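Local coordinates for protein 23S rRNA-specific endonuclease VapC20 (Mycobacterium tuberculosis H37Rv, PDB 5WZF) that acts as the magnesium-dependent endoribonuclease toxin of a type II toxin-antitoxin pair, cutting the sarcin-ricin loop of 23S ribosomal RNA, at residues S20-L25 with G55-L60; R83-T88 with R119-Q124; W96-R101 with T113-M118; D103-S108 with F133-F138. One frame throughout, in Å; residues are numbered along the deposited sequence.

Contact 1 of 4, residues S20-L25 with G55-L60; sequences SFWAAL and GETWTL
Van der Waals contact joins Trp-22 to Thr-57 and Ala-23 to Leu-60. Both branches of Thr-57 lie against Trp-22 CB, the root of the side chain: the methyl CG2 and the hydroxyl OG1 are each 3.6 Å from it. On the next turn Leu-60 reaches over with one branch, its CD2 standing 3.7 Å from Ala-23 CB; with CG anti to the backbone N (chi1 -170°) the isobutyl group is carried across to the other helix. The two helical pieces run at -41°, their axes 9.2 Å apart at closest approach, and the CA atoms of Ala-23 and Thr-57 are 6.1 Å apart. In the PIN domain these are the helix that follows the first strand, 19-25, and helix 51-63, which follows strand 46-50. No hydrogen bond runs between the segments. Thr-57 OG1 sits obliquely beside the indole, 3.6 Å from Trp-22 CD1, but it is hydrogen-bonded to the carbonyl O of Val-53 in its own helix. The indole turns away from 55-60, and its NE1 is hydrogen-bonded to Thr-49 OG1 on strand 46-50. Ser-20 OG, at the start of 20-25, hydrogen-bonds to OD2 of Asp-18, a predicted magnesium ligand.

Contact 2 of 4, residues R83-T88 with R119-Q124; sequences RVEHVT and RKKGIQ
The carboxylate of Glu-85 is the flat group here, and two lysines divide its oxygens between them. Lys-120 NZ meets OE2 of Glu-85 on the syn side, 24° out of the carboxylate plane, in a salt-bridge hydrogen bond of 3.1 Å. Lys-121 serves the other oxygen more loosely: its NZ is 3.7 Å from Glu-85 OE1, a long salt bridge, and its CE methylene comes slightly closer at 3.5 Å from the same OE1. The chains arrive differently. Lys-120 is extended all the way from CG and crosses Glu-85 at about a right angle, whereas Lys-121 is bent at chi2 (-65°), which brings its amine to the other end of the carboxylate. A water accepts from Lys-120 NZ at 3.3 Å and also bonds to Thr-88 OG1, adding a water-mediated link between the segments; Thr-88 OG1 in addition caps Leu-91 N at the start of helix 89-101. The whole is a salt-bridge network on the protein surface, away from the predicted metal site, that joins the end of the outer strand 82-85 of the parallel PIN-domain sheet to the last turn of helix 109-121.

Contact 3 of 4, residues W96-R101 with T113-M118; sequences WEWLVR and TSFAVM
Trp-98 and Phe-115 form an offset edge-to-face aromatic pair between helices 89-101 and 109-121 of the PIN domain. Phe-115 supplies the edge and Trp-98 the face: the six-membered ring of the indole and the phenyl ring have centroids 5.3 Å apart and planes at 65°. A chi1 of -169° swings the indole of Trp-98 out toward the second helix, where the benzo end does the touching. This is part of a larger aromatic cluster. Trp-98 also meets Tyr-107 edge-to-face and stacks on His-102, while Phe-115 has its own edge-to-face partner in Phe-133. The phenyl side chain lies about 4 Å from that of Asp-111, a predicted magnesium ligand, so the cluster backs onto the probable active site. No hydrogen bond links the two segments; across them the contact rests on Trp-98 and Phe-115 alone, with Trp-98 CH2 at 3.6 Å from Phe-115 CD2 and equally 3.6 Å from Phe-115 CE2.

Contact 4 of 4, residues D103-S108 with F133-F138; sequences DEREYS and FSAAGF
Arg-105 lays its guanidinium against the methyl of Ala-135 while its NH2 makes a salt bridge to Asp-132, the first residue of helix 132-135, which helps to fix the rotation of the group. The chain is extended from CG to NE, and Ala-135 CB sits over one face of the guanidinium, offset toward the rim, 3.6 Å from Arg-105 NE. Tyr-107 approaches the same methyl from a second direction. Its hydroxyl makes van der Waals contact there, with no hydrogen bond across the segments: Tyr-107 OH lies 3.5 Å from Ala-135 CB and 3.7 Å from Ala-136 N, against the backbone between the two alanines. The tyrosine ring comes obliquely against Ala-136, Tyr-107 CE1 being 4.3 Å from Ala-136 CB. Arg-105 CG also lies over one face of the Tyr-107 ring, so the two side chains pack on one another as well as on Ala-135. The helix is closed by a Schellman motif at Gly-137: Phe-138 N bonds to Phe-133 O at 2.9 Å, and Gly-137 N to Ser-134 O. The contact thus joins the loop between helices 89-101 and 109-121 to the C-terminal end of helix 132-135 and the turn after it, which leads to strand 139-140, outermost in the sheet of this chain.

Contacts 2, 3 and 4 adjoin one another around helix 109-121, while contact 1 stands apart, its centre 18 to 20 Å from theirs. Contacts 2 and 3 share that helix, and Ile-123 N probably bonds to Met-118 O at 2.8 Å. Contacts 3 and 4, with centres 10 Å apart, touch through side-chain packing: Phe-115 CE2 is 3.5 Å from Ala-136 CB. Contact 4 is reached from contact 2 by Gln-124 NE2, 3.0 Å from Gly-137 O, a probable hydrogen bond. The predicted magnesium ligands Asp-18 and Asp-111 lie among contacts 1, 3 and 4: the side chain of Trp-22 is about 6 Å from that of Asp-18, and that of Tyr-107 about 5 Å from that of Asp-111.

Contact 1 of 4, residues S20-L25 with G55-L60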
loop_
_atom_site.group_PDB
_atom_site.type_symbol
_atom_site.label_atom_id
_atom_site.label_comp_id
_atom_site.label_asym_id
_atom_site.label_seq_id
_atom_site.Cartn_x
_atom_site.Cartn_y
_atom_site.Cartn_z
ATOM N N SER B 20 1.896 4.590 11.240
ATOM C CA SER B 20 2.928 5.042 12.168
ATOM C C SER B 20 2.570 4.657 13.600
ATOM O O SER B 20 3.449 4.332 14.400
ATOM C CB SER B 20 3.141 6.554 12.051
ATOM O OG SER B 20 1.925 7.260 12.208
ATOM N N PHE B 21 1.279 4.666 13.914
ATOM C CA PHE B 21 0.844 4.291 15.256
ATOM C C PHE B 21 0.827 2.773 15.440
ATOM O O PHE B 21 1.327 2.269 16.446
ATOM C CB PHE B 21 -0.538 4.863 15.577
ATOM C CG PHE B 21 -0.995 4.564 16.980
ATOM C CD1 PHE B 21 -0.675 5.418 18.023
ATOM C CD2 PHE B 21 -1.717 3.412 17.259
ATOM C CE1 PHE B 21 -1.077 5.137 19.314
ATOM C CE2 PHE B 21 -2.117 3.125 18.549
ATOM C CZ PHE B 21 -1.798 3.989 19.577
ATOM N N TRP B 22 0.246 2.053 14.482
ATOM C CA TRP B 22 0.193 0.595 14.565
ATOM C C TRP B 22 1.589 0.001 14.716
ATOM O O TRP B 22 1.803 -0.930 15.494
ATOM C CB TRP B 22 -0.466 -0.016 13.324
ATOM C CG TRP B 22 -1.956 0.135 13.175
ATOM C CD1 TRP B 22 -2.614 0.532 12.048
ATOM C CD2 TRP B 22 -2.969 -0.153 14.148
ATOM N NE1 TRP B 22 -3.969 0.528 12.260
ATOM C CE2 TRP B 22 -4.216 0.108 13.543
ATOM C CE3 TRP B 22 -2.947 -0.595 15.475
ATOM C CZ2 TRP B 22 -5.425 -0.054 14.215
ATOM C CZ3 TRP B 22 -4.149 -0.754 16.143
ATOM C CH2 TRP B 22 -5.371 -0.486 15.510
ATOM N N ALA B 23 2.533 0.541 13.949
ATOM C CA ALA B 23 3.909 0.058 13.962
ATOM C C ALA B 23 4.567 0.293 15.313
ATOM O O ALA B 23 5.329 -0.545 15.792
ATOM C CB ALA B 23 4.715 0.725 12.864
ATOM N N ALA B 24 4.279 1.439 15.921
ATOM C CA ALA B 24 4.809 1.739 17.245
ATOM C C ALA B 24 4.177 0.838 18.302
ATOM O O ALA B 24 4.842 0.408 19.240
ATOM C CB ALA B 24 4.580 3.204 17.595
ATOM N N LEU B 25 2.888 0.559 18.152
ATOM C CA LEU B 25 2.177 -0.251 19.139
ATOM C C LEU B 25 2.593 -1.716 19.056
ATOM O O LEU B 25 2.726 -2.393 20.078
ATOM C CB LEU B 25 0.662 -0.118 18.951
ATOM C CG LEU B 25 -0.207 -0.690 20.073
ATOM C CD1 LEU B 25 0.047 0.060 21.375
ATOM C CD2 LEU B 25 -1.679 -0.634 19.695
ATOM N N GLY B 55 -2.255 -3.082 5.514
ATOM C CA GLY B 55 -1.292 -3.639 4.586
ATOM C C GLY B 55 0.084 -3.027 4.762
ATOM O O GLY B 55 1.087 -3.736 4.796
ATOM N N GLU B 56 0.129 -1.704 4.883
ATOM C CA GLU B 56 1.389 -0.991 5.017
ATOM C C GLU B 56 2.030 -1.343 6.353
ATOM O O GLU B 56 3.253 -1.428 6.467
ATOM C CB GLU B 56 1.167 0.521 4.899
ATOM C CG GLU B 56 2.437 1.354 4.884
ATOM C CD GLU B 56 2.151 2.849 4.912
ATOM O OE1 GLU B 56 1.112 3.247 5.472
ATOM O OE2 GLU B 56 2.964 3.620 4.370
ATOM N N THR B 57 1.184 -1.563 7.353
ATOM C CA THR B 57 1.629 -1.955 8.688
ATOM C C THR B 57 2.248 -3.352 8.694
ATOM O O THR B 57 3.294 -3.561 9.309
ATOM C CB THR B 57 0.464 -1.901 9.691
ATOM O OG1 THR B 57 0.002 -0.546 9.792
ATOM C CG2 THR B 57 0.904 -2.398 11.068
ATOM N N TRP B 58 1.607 -4.301 8.015
ATOM C CA TRP B 58 2.202 -5.624 7.835
ATOM C C TRP B 58 3.617 -5.510 7.282
ATOM O O TRP B 58 4.567 -6.074 7.828
ATOM C CB TRP B 58 1.366 -6.497 6.888
ATOM C CG TRP B 58 2.135 -7.699 6.397
ATOM C CD1 TRP B 58 2.977 -7.752 5.322
ATOM C CD2 TRP B 58 2.157 -9.003 6.987
ATOM N NE1 TRP B 58 3.518 -9.009 5.204
ATOM C CE2 TRP B 58 3.030 -9.797 6.213
ATOM C CE3 TRP B 58 1.517 -9.581 8.088
ATOM C CZ2 TRP B 58 3.278 -11.139 6.504
ATOM C CZ3 TRP B 58 1.769 -10.917 8.378
ATOM C CH2 TRP B 58 2.641 -11.677 7.588
ATOM N N THR B 59 3.742 -4.779 6.183
ATOM C CA THR B 59 4.996 -4.710 5.454
ATOM C C THR B 59 6.092 -4.106 6.315
ATOM O O THR B 59 7.211 -4.615 6.355
ATOM C CB THR B 59 4.825 -3.902 4.160
ATOM O OG1 THR B 59 3.869 -4.565 3.322
ATOM C CG2 THR B 59 6.154 -3.782 3.416
ATOM N N LEU B 60 5.752 -3.039 7.029
ATOM C CA LEU B 60 6.702 -2.357 7.899
ATOM C C LEU B 60 7.157 -3.245 9.062
ATOM O O LEU B 60 8.353 -3.362 9.332
ATOM C CB LEU B 60 6.080 -1.061 8.425
ATOM C CG LEU B 60 6.989 -0.084 9.169
ATOM C CD1 LEU B 60 8.208 0.253 8.336
ATOM C CD2 LEU B 60 6.217 1.178 9.515
#

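Contact 2 of 4, residues R83-T88 with R119-Q124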
loop_
_atom_site.group_PDB
_atom_site.type_symbol
_atom_site.label_atom_id
_atom_site.label_comp_id
_atom_site.label_asym_id
_atom_site.label_seq_id
_atom_site.Cartn_x
_atom_site.Cartn_y
_atom_site.Cartn_z
ATOM N N ARG B 83 -12.725 -0.935 13.626
ATOM C CA ARG B 83 -13.414 -0.899 12.343
ATOM C C ARG B 83 -12.404 -0.755 11.214
ATOM O O ARG B 83 -11.642 0.211 11.171
ATOM C CB ARG B 83 -14.421 0.250 12.306
ATOM C CG ARG B 83 -15.305 0.330 13.539
ATOM C CD ARG B 83 -16.408 1.360 13.369
ATOM N NE ARG B 83 -17.183 1.532 14.594
ATOM C CZ ARG B 83 -18.314 2.226 14.674
ATOM N NH1 ARG B 83 -18.950 2.328 15.833
ATOM N NH2 ARG B 83 -18.812 2.813 13.593
ATOM N N VAL B 84 -12.392 -1.720 10.303
ATOM C CA VAL B 84 -11.443 -1.690 9.201
ATOM C C VAL B 84 -12.155 -1.347 7.897
ATOM O O VAL B 84 -12.881 -2.166 7.330
ATOM C CB VAL B 84 -10.707 -3.028 9.049
ATOM C CG1 VAL B 84 -9.684 -2.937 7.927
ATOM C CG2 VAL B 84 -10.038 -3.416 10.360
ATOM N N GLU B 85 -11.946 -0.121 7.434
ATOM C CA GLU B 85 -12.590 0.367 6.220
ATOM C C GLU B 85 -11.852 -0.102 4.971
ATOM O O GLU B 85 -10.658 0.153 4.822
ATOM C CB GLU B 85 -12.658 1.897 6.244
ATOM C CG GLU B 85 -13.187 2.532 4.968
ATOM C CD GLU B 85 -14.702 2.506 4.882
ATOM O OE1 GLU B 85 -15.349 2.121 5.881
ATOM O OE2 GLU B 85 -15.245 2.881 3.820
ATOM N N HIS B 86 -12.558 -0.802 4.084
ATOM C CA HIS B 86 -12.017 -1.109 2.762
ATOM C C HIS B 86 -12.255 0.083 1.843
ATOM O O HIS B 86 -13.397 0.394 1.500
ATOM C CB HIS B 86 -12.657 -2.370 2.170
ATOM C CG HIS B 86 -12.229 -2.655 0.762
ATOM N ND1 HIS B 86 -11.154 -3.462 0.459
ATOM C CD2 HIS B 86 -12.716 -2.217 -0.423
ATOM C CE1 HIS B 86 -11.004 -3.518 -0.854
ATOM N NE2 HIS B 86 -11.941 -2.773 -1.411
ATOM N N VAL B 87 -11.180 0.760 1.463
ATOM C CA VAL B 87 -11.299 1.952 0.629
ATOM C C VAL B 87 -11.906 1.595 -0.724
ATOM O O VAL B 87 -11.360 0.779 -1.465
ATOM C CB VAL B 87 -9.937 2.633 0.426
ATOM C CG1 VAL B 87 -10.109 3.914 -0.374
ATOM C CG2 VAL B 87 -9.288 2.927 1.774
ATOM N N THR B 88 -13.048 2.202 -1.033
ATOM C CA THR B 88 -13.760 1.917 -2.274
ATOM C C THR B 88 -13.048 2.512 -3.482
ATOM O O THR B 88 -12.168 3.362 -3.337
ATOM C CB THR B 88 -15.197 2.464 -2.231
ATOM O OG1 THR B 88 -15.163 3.897 -2.201
ATOM C CG2 THR B 88 -15.924 1.947 -0.998
ATOM N N ARG B 119 -12.294 12.207 5.849
ATOM C CA ARG B 119 -13.248 13.175 5.321
ATOM C C ARG B 119 -14.620 12.529 5.147
ATOM O O ARG B 119 -15.643 13.122 5.483
ATOM C CB ARG B 119 -12.769 13.756 3.987
ATOM C CG ARG B 119 -11.573 14.691 4.091
ATOM C CD ARG B 119 -11.401 15.521 2.816
ATOM N NE ARG B 119 -11.168 14.699 1.630
ATOM C CZ ARG B 119 -9.975 14.250 1.249
ATOM N NH1 ARG B 119 -8.894 14.540 1.964
ATOM N NH2 ARG B 119 -9.860 13.510 0.152
ATOM N N LYS B 120 -14.630 11.308 4.621
ATOM C CA LYS B 120 -15.874 10.578 4.407
ATOM C C LYS B 120 -16.583 10.280 5.724
ATOM O O LYS B 120 -17.801 10.420 5.834
ATOM C CB LYS B 120 -15.602 9.272 3.652
ATOM C CG LYS B 120 -16.796 8.328 3.596
ATOM C CD LYS B 120 -16.430 6.987 2.971
ATOM C CE LYS B 120 -17.610 6.021 3.003
ATOM N NZ LYS B 120 -17.290 4.723 2.339
ATOM N N LYS B 121 -15.809 9.879 6.726
ATOM C CA LYS B 121 -16.370 9.444 7.999
ATOM C C LYS B 121 -16.527 10.583 9.002
ATOM O O LYS B 121 -17.082 10.391 10.083
ATOM C CB LYS B 121 -15.501 8.342 8.603
ATOM C CG LYS B 121 -15.452 7.077 7.767
ATOM C CD LYS B 121 -16.821 6.425 7.688
ATOM C CE LYS B 121 -16.768 5.100 6.944
ATOM N NZ LYS B 121 -18.101 4.427 6.916
ATOM N N GLY B 122 -16.040 11.767 8.646
ATOM C CA GLY B 122 -16.160 12.923 9.518
ATOM C C GLY B 122 -15.244 12.828 10.722
ATOM O O GLY B 122 -15.560 13.326 11.803
ATOM N N ILE B 123 -14.099 12.186 10.526
ATOM C CA ILE B 123 -13.113 12.010 11.585
ATOM C C ILE B 123 -12.066 13.113 11.509
ATOM O O ILE B 123 -11.544 13.408 10.435
ATOM C CB ILE B 123 -12.427 10.636 11.483
ATOM C CG1 ILE B 123 -13.469 9.517 11.572
ATOM C CG2 ILE B 123 -11.364 10.475 12.564
ATOM C CD1 ILE B 123 -12.921 8.143 11.259
ATOM N N GLN B 124 -11.767 13.732 12.647
ATOM C CA GLN B 124 -10.764 14.790 12.683
ATOM C C GLN B 124 -9.501 14.331 13.404
ATOM O O GLN B 124 -8.403 14.812 13.121
ATOM C CB GLN B 124 -11.333 16.046 13.351
ATOM C CG GLN B 124 -10.352 17.217 13.472
ATOM C CD GLN B 124 -9.939 17.820 12.129
ATOM O OE1 GLN B 124 -10.415 17.411 11.067
ATOM N NE2 GLN B 124 -9.047 18.804 12.180
HETATM O O HOH W 1 -16.901 5.895 -0.669
#

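Contact 3 of 4, residues W96-R101 with T113-M118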
loop_
_atom_site.group_PDB
_atom_site.type_symbol
_atom_site.label_atom_id
_atom_site.label_comp_id
_atom_site.label_asym_id
_atom_site.label_seq_id
_atom_site.Cartn_x
_atom_site.Cartn_y
_atom_site.Cartn_z
ATOM N N TRP B 96 -6.572 9.916 -5.603
ATOM C CA TRP B 96 -5.668 10.175 -6.721
ATOM C C TRP B 96 -5.742 11.632 -7.180
ATOM O O TRP B 96 -4.710 12.265 -7.429
ATOM C CB TRP B 96 -5.980 9.253 -7.906
ATOM C CG TRP B 96 -5.433 7.852 -7.787
ATOM C CD1 TRP B 96 -6.154 6.695 -7.720
ATOM C CD2 TRP B 96 -4.054 7.468 -7.740
ATOM N NE1 TRP B 96 -5.310 5.613 -7.627
ATOM C CE2 TRP B 96 -4.015 6.061 -7.636
ATOM C CE3 TRP B 96 -2.847 8.177 -7.761
ATOM C CZ2 TRP B 96 -2.819 5.349 -7.564
ATOM C CZ3 TRP B 96 -1.660 7.468 -7.690
ATOM C CH2 TRP B 96 -1.656 6.068 -7.590
ATOM N N GLU B 97 -6.959 12.154 -7.307
ATOM C CA GLU B 97 -7.149 13.543 -7.715
ATOM C C GLU B 97 -6.516 14.464 -6.682
ATOM O O GLU B 97 -5.903 15.476 -7.024
ATOM C CB GLU B 97 -8.636 13.870 -7.884
ATOM C CG GLU B 97 -9.334 13.043 -8.951
ATOM C CD GLU B 97 -10.827 13.298 -9.010
ATOM O OE1 GLU B 97 -11.329 14.110 -8.204
ATOM O OE2 GLU B 97 -11.501 12.683 -9.865
ATOM N N TRP B 98 -6.659 14.087 -5.414
ATOM C CA TRP B 98 -6.085 14.838 -4.304
ATOM C C TRP B 98 -4.558 14.861 -4.414
ATOM O O TRP B 98 -3.930 15.915 -4.283
ATOM C CB TRP B 98 -6.529 14.217 -2.974
ATOM C CG TRP B 98 -6.224 15.038 -1.755
ATOM C CD1 TRP B 98 -7.057 15.924 -1.134
ATOM C CD2 TRP B 98 -5.009 15.030 -0.997
ATOM N NE1 TRP B 98 -6.429 16.479 -0.041
ATOM C CE2 TRP B 98 -5.171 15.947 0.064
ATOM C CE3 TRP B 98 -3.793 14.349 -1.119
ATOM C CZ2 TRP B 98 -4.165 16.196 0.999
ATOM C CZ3 TRP B 98 -2.794 14.601 -0.192
ATOM C CH2 TRP B 98 -2.988 15.512 0.855
ATOM N N LEU B 99 -3.974 13.691 -4.667
ATOM C CA LEU B 99 -2.525 13.551 -4.800
ATOM C C LEU B 99 -1.960 14.399 -5.933
ATOM O O LEU B 99 -0.923 15.046 -5.778
ATOM C CB LEU B 99 -2.145 12.086 -5.028
ATOM C CG LEU B 99 -2.130 11.175 -3.799
ATOM C CD1 LEU B 99 -1.981 9.715 -4.221
ATOM C CD2 LEU B 99 -1.036 11.561 -2.804
ATOM N N VAL B 100 -2.642 14.379 -7.074
ATOM C CA VAL B 100 -2.200 15.123 -8.246
ATOM C C VAL B 100 -2.278 16.622 -7.964
ATOM O O VAL B 100 -1.450 17.401 -8.433
ATOM C CB VAL B 100 -3.047 14.766 -9.495
ATOM C CG1 VAL B 100 -2.721 15.687 -10.665
ATOM C CG2 VAL B 100 -2.837 13.307 -9.886
ATOM N N ARG B 101 -3.261 17.014 -7.162
ATOM C CA ARG B 101 -3.499 18.423 -6.868
ATOM C C ARG B 101 -2.554 18.983 -5.800
ATOM O O ARG B 101 -2.171 20.151 -5.855
ATOM C CB ARG B 101 -4.957 18.611 -6.441
ATOM C CG ARG B 101 -5.359 20.045 -6.157
ATOM C CD ARG B 101 -6.872 20.191 -6.034
ATOM N NE ARG B 101 -7.427 19.419 -4.926
ATOM C CZ ARG B 101 -8.107 18.284 -5.067
ATOM N NH1 ARG B 101 -8.322 17.780 -6.274
ATOM N NH2 ARG B 101 -8.574 17.655 -3.999
ATOM N N THR B 113 -5.344 8.150 0.888
ATOM C CA THR B 113 -6.558 7.363 1.078
ATOM C C THR B 113 -7.039 7.489 2.522
ATOM O O THR B 113 -8.238 7.450 2.791
ATOM C CB THR B 113 -6.352 5.872 0.719
ATOM O OG1 THR B 113 -5.338 5.301 1.553
ATOM C CG2 THR B 113 -5.959 5.719 -0.748
ATOM N N SER B 114 -6.100 7.650 3.449
ATOM C CA SER B 114 -6.453 7.821 4.852
ATOM C C SER B 114 -7.198 9.134 5.042
ATOM O O SER B 114 -8.222 9.182 5.719
ATOM C CB SER B 114 -5.209 7.776 5.735
ATOM O OG SER B 114 -4.668 6.467 5.754
ATOM N N PHE B 115 -6.681 10.193 4.424
ATOM C CA PHE B 115 -7.316 11.505 4.494
ATOM C C PHE B 115 -8.733 11.434 3.940
ATOM O O PHE B 115 -9.658 12.025 4.494
ATOM C CB PHE B 115 -6.510 12.554 3.720
ATOM C CG PHE B 115 -5.086 12.694 4.180
ATOM C CD1 PHE B 115 -4.709 12.321 5.464
ATOM C CD2 PHE B 115 -4.120 13.205 3.324
ATOM C CE1 PHE B 115 -3.397 12.455 5.884
ATOM C CE2 PHE B 115 -2.807 13.342 3.736
ATOM C CZ PHE B 115 -2.441 12.962 5.017
ATOM N N ALA B 116 -8.887 10.706 2.838
ATOM C CA ALA B 116 -10.180 10.570 2.178
ATOM C C ALA B 116 -11.177 9.809 3.043
ATOM O O ALA B 116 -12.365 10.131 3.059
ATOM C CB ALA B 116 -10.014 9.879 0.830
ATOM N N VAL B 117 -10.696 8.795 3.757
ATOM C CA VAL B 117 -11.553 8.039 4.662
ATOM C C VAL B 117 -12.032 8.939 5.799
ATOM O O VAL B 117 -13.209 8.926 6.158
ATOM C CB VAL B 117 -10.831 6.800 5.246
ATOM C CG1 VAL B 117 -11.655 6.177 6.368
ATOM C CG2 VAL B 117 -10.556 5.770 4.151
ATOM N N MET B 118 -11.116 9.731 6.354
ATOM C CA MET B 118 -11.453 10.599 7.477
ATOM C C MET B 118 -12.457 11.674 7.058
ATOM O O MET B 118 -13.367 12.005 7.816
ATOM C CB MET B 118 -10.190 11.241 8.064
ATOM C CG MET B 118 -9.240 10.242 8.730
ATOM S SD MET B 118 -7.735 10.997 9.395
ATOM C CE MET B 118 -8.396 11.953 10.762
#

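Contact 4 of 4, residues D103-S108 with F133-F138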
loop_
_atom_site.group_PDB
_atom_site.type_symbol
_atom_site.label_atom_id
_atom_site.label_comp_id
_atom_site.label_asym_id
_atom_site.label_seq_id
_atom_site.Cartn_x
_atom_site.Cartn_y
_atom_site.Cartn_z
ATOM N N ASP B 103 0.746 19.296 -4.645
ATOM C CA ASP B 103 2.182 19.214 -4.886
ATOM C C ASP B 103 3.011 20.035 -3.893
ATOM O O ASP B 103 4.225 20.159 -4.050
ATOM C CB ASP B 103 2.496 19.672 -6.309
ATOM C CG ASP B 103 2.168 21.136 -6.536
ATOM O OD1 ASP B 103 1.305 21.677 -5.813
ATOM O OD2 ASP B 103 2.774 21.746 -7.440
ATOM N N GLU B 104 2.362 20.586 -2.872
ATOM C CA GLU B 104 3.051 21.458 -1.921
ATOM C C GLU B 104 3.885 20.674 -0.907
ATOM O O GLU B 104 4.741 21.240 -0.229
ATOM C CB GLU B 104 2.047 22.349 -1.178
ATOM C CG GLU B 104 1.200 21.630 -0.127
ATOM C CD GLU B 104 -0.002 20.919 -0.714
ATOM O OE1 GLU B 104 -0.179 20.969 -1.950
ATOM O OE2 GLU B 104 -0.776 20.308 0.059
ATOM N N ARG B 105 3.631 19.373 -0.809
ATOM C CA ARG B 105 4.299 18.526 0.174
ATOM C C ARG B 105 4.268 17.071 -0.285
ATOM O O ARG B 105 3.328 16.654 -0.957
ATOM C CB ARG B 105 3.630 18.672 1.544
ATOM C CG ARG B 105 4.243 17.843 2.664
ATOM C CD ARG B 105 3.393 17.938 3.923
ATOM N NE ARG B 105 3.757 16.938 4.924
ATOM C CZ ARG B 105 4.452 17.198 6.027
ATOM N NH1 ARG B 105 4.862 18.433 6.287
ATOM N NH2 ARG B 105 4.732 16.220 6.876
ATOM N N GLU B 106 5.296 16.304 0.065
ATOM C CA GLU B 106 5.335 14.890 -0.297
ATOM C C GLU B 106 4.315 14.087 0.501
ATOM O O GLU B 106 4.442 13.948 1.716
ATOM C CB GLU B 106 6.735 14.308 -0.079
ATOM C CG GLU B 106 6.831 12.827 -0.432
ATOM C CD GLU B 106 8.195 12.225 -0.138
ATOM O OE1 GLU B 106 9.170 12.988 0.029
ATOM O OE2 GLU B 106 8.291 10.981 -0.077
ATOM N N TYR B 107 3.303 13.564 -0.186
ATOM C CA TYR B 107 2.311 12.694 0.444
ATOM C C TYR B 107 2.318 11.314 -0.204
ATOM O O TYR B 107 2.446 11.200 -1.423
ATOM C CB TYR B 107 0.907 13.295 0.348
ATOM C CG TYR B 107 0.675 14.502 1.226
ATOM C CD1 TYR B 107 0.533 14.364 2.602
ATOM C CD2 TYR B 107 0.573 15.775 0.682
ATOM C CE1 TYR B 107 0.314 15.464 3.412
ATOM C CE2 TYR B 107 0.353 16.881 1.481
ATOM C CZ TYR B 107 0.223 16.721 2.845
ATOM O OH TYR B 107 0.002 17.821 3.646
ATOM N N SER B 108 2.177 10.275 0.615
ATOM C CA SER B 108 2.089 8.909 0.112
ATOM C C SER B 108 0.669 8.600 -0.329
ATOM O O SER B 108 -0.275 9.275 0.077
ATOM C CB SER B 108 2.521 7.903 1.180
ATOM O OG SER B 108 1.505 7.739 2.156
ATOM N N PHE B 133 -0.509 13.944 8.837
ATOM C CA PHE B 133 -1.917 14.222 9.097
ATOM C C PHE B 133 -2.117 15.658 9.593
ATOM O O PHE B 133 -3.082 16.331 9.213
ATOM C CB PHE B 133 -2.475 13.216 10.104
ATOM C CG PHE B 133 -2.759 11.861 9.509
ATOM C CD1 PHE B 133 -1.728 10.975 9.238
ATOM C CD2 PHE B 133 -4.058 11.477 9.223
ATOM C CE1 PHE B 133 -1.989 9.723 8.684
ATOM C CE2 PHE B 133 -4.329 10.233 8.673
ATOM C CZ PHE B 133 -3.292 9.354 8.404
ATOM N N SER B 134 -1.203 16.131 10.438
ATOM C CA SER B 134 -1.246 17.515 10.906
ATOM C C SER B 134 -1.117 18.491 9.742
ATOM O O SER B 134 -1.821 19.498 9.685
ATOM C CB SER B 134 -0.137 17.777 11.926
ATOM O OG SER B 134 -0.230 16.881 13.018
ATOM N N ALA B 135 -0.214 18.189 8.812
ATOM C CA ALA B 135 -0.012 19.050 7.652
ATOM C C ALA B 135 -1.251 19.066 6.763
ATOM O O ALA B 135 -1.558 20.076 6.127
ATOM C CB ALA B 135 1.207 18.604 6.858
ATOM N N ALA B 136 -1.967 17.947 6.731
ATOM C CA ALA B 136 -3.140 17.818 5.877
ATOM C C ALA B 136 -4.391 18.384 6.543
ATOM O O ALA B 136 -5.471 18.385 5.953
ATOM C CB ALA B 136 -3.362 16.363 5.492
ATOM N N GLY B 137 -4.248 18.868 7.771
ATOM C CA GLY B 137 -5.337 19.570 8.428
ATOM C C GLY B 137 -6.106 18.757 9.450
ATOM O O GLY B 137 -7.172 19.176 9.902
ATOM N N PHE B 138 -5.571 17.596 9.816
ATOM C CA PHE B 138 -6.185 16.767 10.846
ATOM C C PHE B 138 -5.417 16.918 12.155
ATOM O O PHE B 138 -4.401 17.610 12.207
ATOM C CB PHE B 138 -6.229 15.296 10.415
ATOM C CG PHE B 138 -7.008 15.059 9.152
ATOM C CD1 PHE B 138 -8.394 15.017 9.171
ATOM C CD2 PHE B 138 -6.356 14.886 7.943
ATOM C CE1 PHE B 138 -9.115 14.801 8.008
ATOM C CE2 PHE B 138 -7.070 14.673 6.776
ATOM C CZ PHE B 138 -8.451 14.632 6.808
#